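Local atomic coordinates of ABC transporter, substrate binding protein (Aeropyrum pernix, PDB entry 3EAF), a protein that probably serves as the substrate-binding component of an ABC transporter, capturing a solute outside the cell, and also binds a magnesium ion. Residues T230-F235 / I254-Y259. Residues are numbered along the deposited sequence; the frame is centred on the assembly and turned at random.
Sequences TNVWGF and ISPFIY
The amide of Ile254 donates a hydrogen bond to the carbonyl of Thr230 (N to O, 3.2 Å), the last rung of parallel pairing between strands 227-230 and 251-255. Two residues on from Thr230 a CA-H...O contact takes over: Val232 CA lies 3.1 Å from Ile254 O, beyond which the chains diverge. That same oxygen accepts from a water, which also donates to Phe235 O and accepts from Tyr259 OH (water O to OH, 2.7 Å), so a single molecule ties three points of the diverging chains together. Among the apolar contacts, Val232 has CG1 between N and the carbonyl carbon (chi1 58°), which turns CG2 toward Pro256, 3.8 Å from its CD, the two side chains crossing nearly at right angles. Farther along both segments, Tyr259 brings its hydroxyl to the edge of the Phe235 ring, in plane, with OH 3.4 Å from CD2. Each loop is also braced internally. Asn231 OD1 takes the amide of Trp233 in an Asx turn and also hydrogen-bonds to Tyr154 OH, while Asn231 O accepts Thr230 OG1 and Gly234 N from opposite faces of its plane. Ser255 OG donates to Phe257 O (2.6 Å), on a lone pair. Parallel neighbours joined through helix 239-243 form a beta-alpha-beta crossover of the Rossmann-like lobe in periplasmic binding proteins; the loops after them probably face the interlobe cleft, consistent with Trp233 meeting Trp83 edge-to-face.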
loop_
_atom_site.group_PDB
_atom_site.type_symbol
_atom_site.label_atom_id
_atom_site.label_comp_id
_atom_site.label_asym_id
_atom_site.label_seq_id
_atom_site.Cartn_x
_atom_site.Cartn_y
_atom_site.Cartn_z
ATOM N N THR A 230 -0.479 7.703 10.641
ATOM C CA THR A 230 -1.276 6.679 9.960
ATOM C C THR A 230 -0.441 5.858 9.005
ATOM O O THR A 230 0.552 6.336 8.442
ATOM C CB THR A 230 -2.481 7.252 9.156
ATOM O OG1 THR A 230 -2.030 7.764 7.893
ATOM C CG2 THR A 230 -3.222 8.336 9.934
ATOM N N ASN A 231 -0.873 4.620 8.809
ATOM C CA ASN A 231 -0.386 3.808 7.717
ATOM C C ASN A 231 -0.686 4.479 6.379
ATOM O O ASN A 231 -1.472 5.428 6.322
ATOM C CB ASN A 231 -1.002 2.417 7.781
ATOM C CG ASN A 231 -2.455 2.402 7.380
ATOM O OD1 ASN A 231 -2.779 1.953 6.295
ATOM N ND2 ASN A 231 -3.345 2.881 8.264
ATOM N N VAL A 232 -0.056 3.974 5.320
ATOM C CA VAL A 232 -0.158 4.545 3.966
ATOM C C VAL A 232 -1.600 4.758 3.449
ATOM O O VAL A 232 -1.877 5.759 2.782
ATOM C CB VAL A 232 0.719 3.752 2.930
ATOM C CG1 VAL A 232 0.324 2.265 2.871
ATOM C CG2 VAL A 232 0.663 4.403 1.538
ATOM N N TRP A 233 -2.504 3.828 3.769
ATOM C CA TRP A 233 -3.894 3.908 3.301
ATOM C C TRP A 233 -4.774 4.831 4.152
ATOM O O TRP A 233 -5.961 4.985 3.868
ATOM C CB TRP A 233 -4.526 2.508 3.195
ATOM C CG TRP A 233 -3.790 1.563 2.277
ATOM C CD1 TRP A 233 -3.013 0.505 2.648
ATOM C CD2 TRP A 233 -3.754 1.597 0.841
ATOM N NE1 TRP A 233 -2.501 -0.128 1.540
ATOM C CE2 TRP A 233 -2.941 0.522 0.417
ATOM C CE3 TRP A 233 -4.343 2.420 -0.130
ATOM C CZ2 TRP A 233 -2.690 0.257 -0.934
ATOM C CZ3 TRP A 233 -4.097 2.151 -1.474
ATOM C CH2 TRP A 233 -3.278 1.078 -1.862
ATOM N N GLY A 234 -4.191 5.456 5.179
ATOM C CA GLY A 234 -4.961 6.257 6.145
ATOM C C GLY A 234 -4.825 7.760 5.992
ATOM O O GLY A 234 -5.445 8.528 6.737
ATOM N N PHE A 235 -4.025 8.173 5.007
ATOM C CA PHE A 235 -3.612 9.563 4.845
ATOM C C PHE A 235 -3.286 9.822 3.380
ATOM O O PHE A 235 -2.572 9.031 2.754
ATOM C CB PHE A 235 -2.367 9.822 5.693
ATOM C CG PHE A 235 -1.991 11.285 5.834
ATOM C CD1 PHE A 235 -2.438 12.022 6.924
ATOM C CD2 PHE A 235 -1.148 11.904 4.902
ATOM C CE1 PHE A 235 -2.075 13.364 7.077
ATOM C CE2 PHE A 235 -0.784 13.245 5.042
ATOM C CZ PHE A 235 -1.251 13.972 6.139
ATOM N N ILE A 254 2.368 7.991 6.333
ATOM C CA ILE A 254 3.458 7.253 5.718
ATOM C C ILE A 254 3.114 7.040 4.248
ATOM O O ILE A 254 1.946 6.844 3.904
ATOM C CB ILE A 254 3.667 5.879 6.412
ATOM C CG1 ILE A 254 3.989 6.062 7.900
ATOM C CG2 ILE A 254 4.753 5.053 5.712
ATOM C CD1 ILE A 254 3.910 4.768 8.714
ATOM N N SER A 255 4.125 7.091 3.382
ATOM C CA SER A 255 3.960 6.660 2.000
ATOM C C SER A 255 5.294 6.224 1.422
ATOM O O SER A 255 6.262 6.985 1.473
ATOM C CB SER A 255 3.357 7.772 1.137
ATOM O OG SER A 255 3.251 7.349 -0.210
ATOM N N PRO A 256 5.360 4.994 0.884
ATOM C CA PRO A 256 6.540 4.549 0.129
ATOM C C PRO A 256 6.700 5.251 -1.233
ATOM O O PRO A 256 7.764 5.145 -1.867
ATOM C CB PRO A 256 6.282 3.048 -0.080
ATOM C CG PRO A 256 5.177 2.690 0.889
ATOM C CD PRO A 256 4.346 3.930 0.983
ATOM N N PHE A 257 5.662 5.976 -1.654
ATOM C CA PHE A 257 5.583 6.566 -2.992
ATOM C C PHE A 257 5.429 8.071 -2.874
ATOM O O PHE A 257 4.665 8.558 -2.030
ATOM C CB PHE A 257 4.374 6.004 -3.762
ATOM C CG PHE A 257 4.135 4.533 -3.530
ATOM C CD1 PHE A 257 4.830 3.579 -4.265
ATOM C CD2 PHE A 257 3.226 4.106 -2.566
ATOM C CE1 PHE A 257 4.629 2.230 -4.052
ATOM C CE2 PHE A 257 3.011 2.752 -2.347
ATOM C CZ PHE A 257 3.720 1.812 -3.086
ATOM N N ILE A 258 6.144 8.804 -3.727
ATOM C CA ILE A 258 6.027 10.259 -3.792
ATOM C C ILE A 258 4.622 10.664 -4.264
ATOM O O ILE A 258 4.051 10.019 -5.151
ATOM C CB ILE A 258 7.151 10.874 -4.693
ATOM C CG1 ILE A 258 7.377 12.360 -4.375
ATOM C CG2 ILE A 258 6.868 10.662 -6.190
ATOM C CD1 ILE A 258 7.880 12.641 -2.951
ATOM N N TYR A 259 4.048 11.688 -3.636
ATOM C CA TYR A 259 2.752 12.220 -4.062
ATOM C C TYR A 259 2.973 13.008 -5.346
ATOM O O TYR A 259 4.036 13.617 -5.508
ATOM C CB TYR A 259 2.177 13.196 -3.036
ATOM C CG TYR A 259 1.638 12.630 -1.739
ATOM C CD1 TYR A 259 2.064 11.396 -1.240
ATOM C CD2 TYR A 259 0.725 13.367 -0.986
ATOM C CE1 TYR A 259 1.574 10.905 -0.027
ATOM C CE2 TYR A 259 0.232 12.892 0.213
ATOM C CZ TYR A 259 0.658 11.662 0.689
ATOM O OH TYR A 259 0.159 11.214 1.879
HETATM O O HOH W 1 0.285 8.793 3.018
#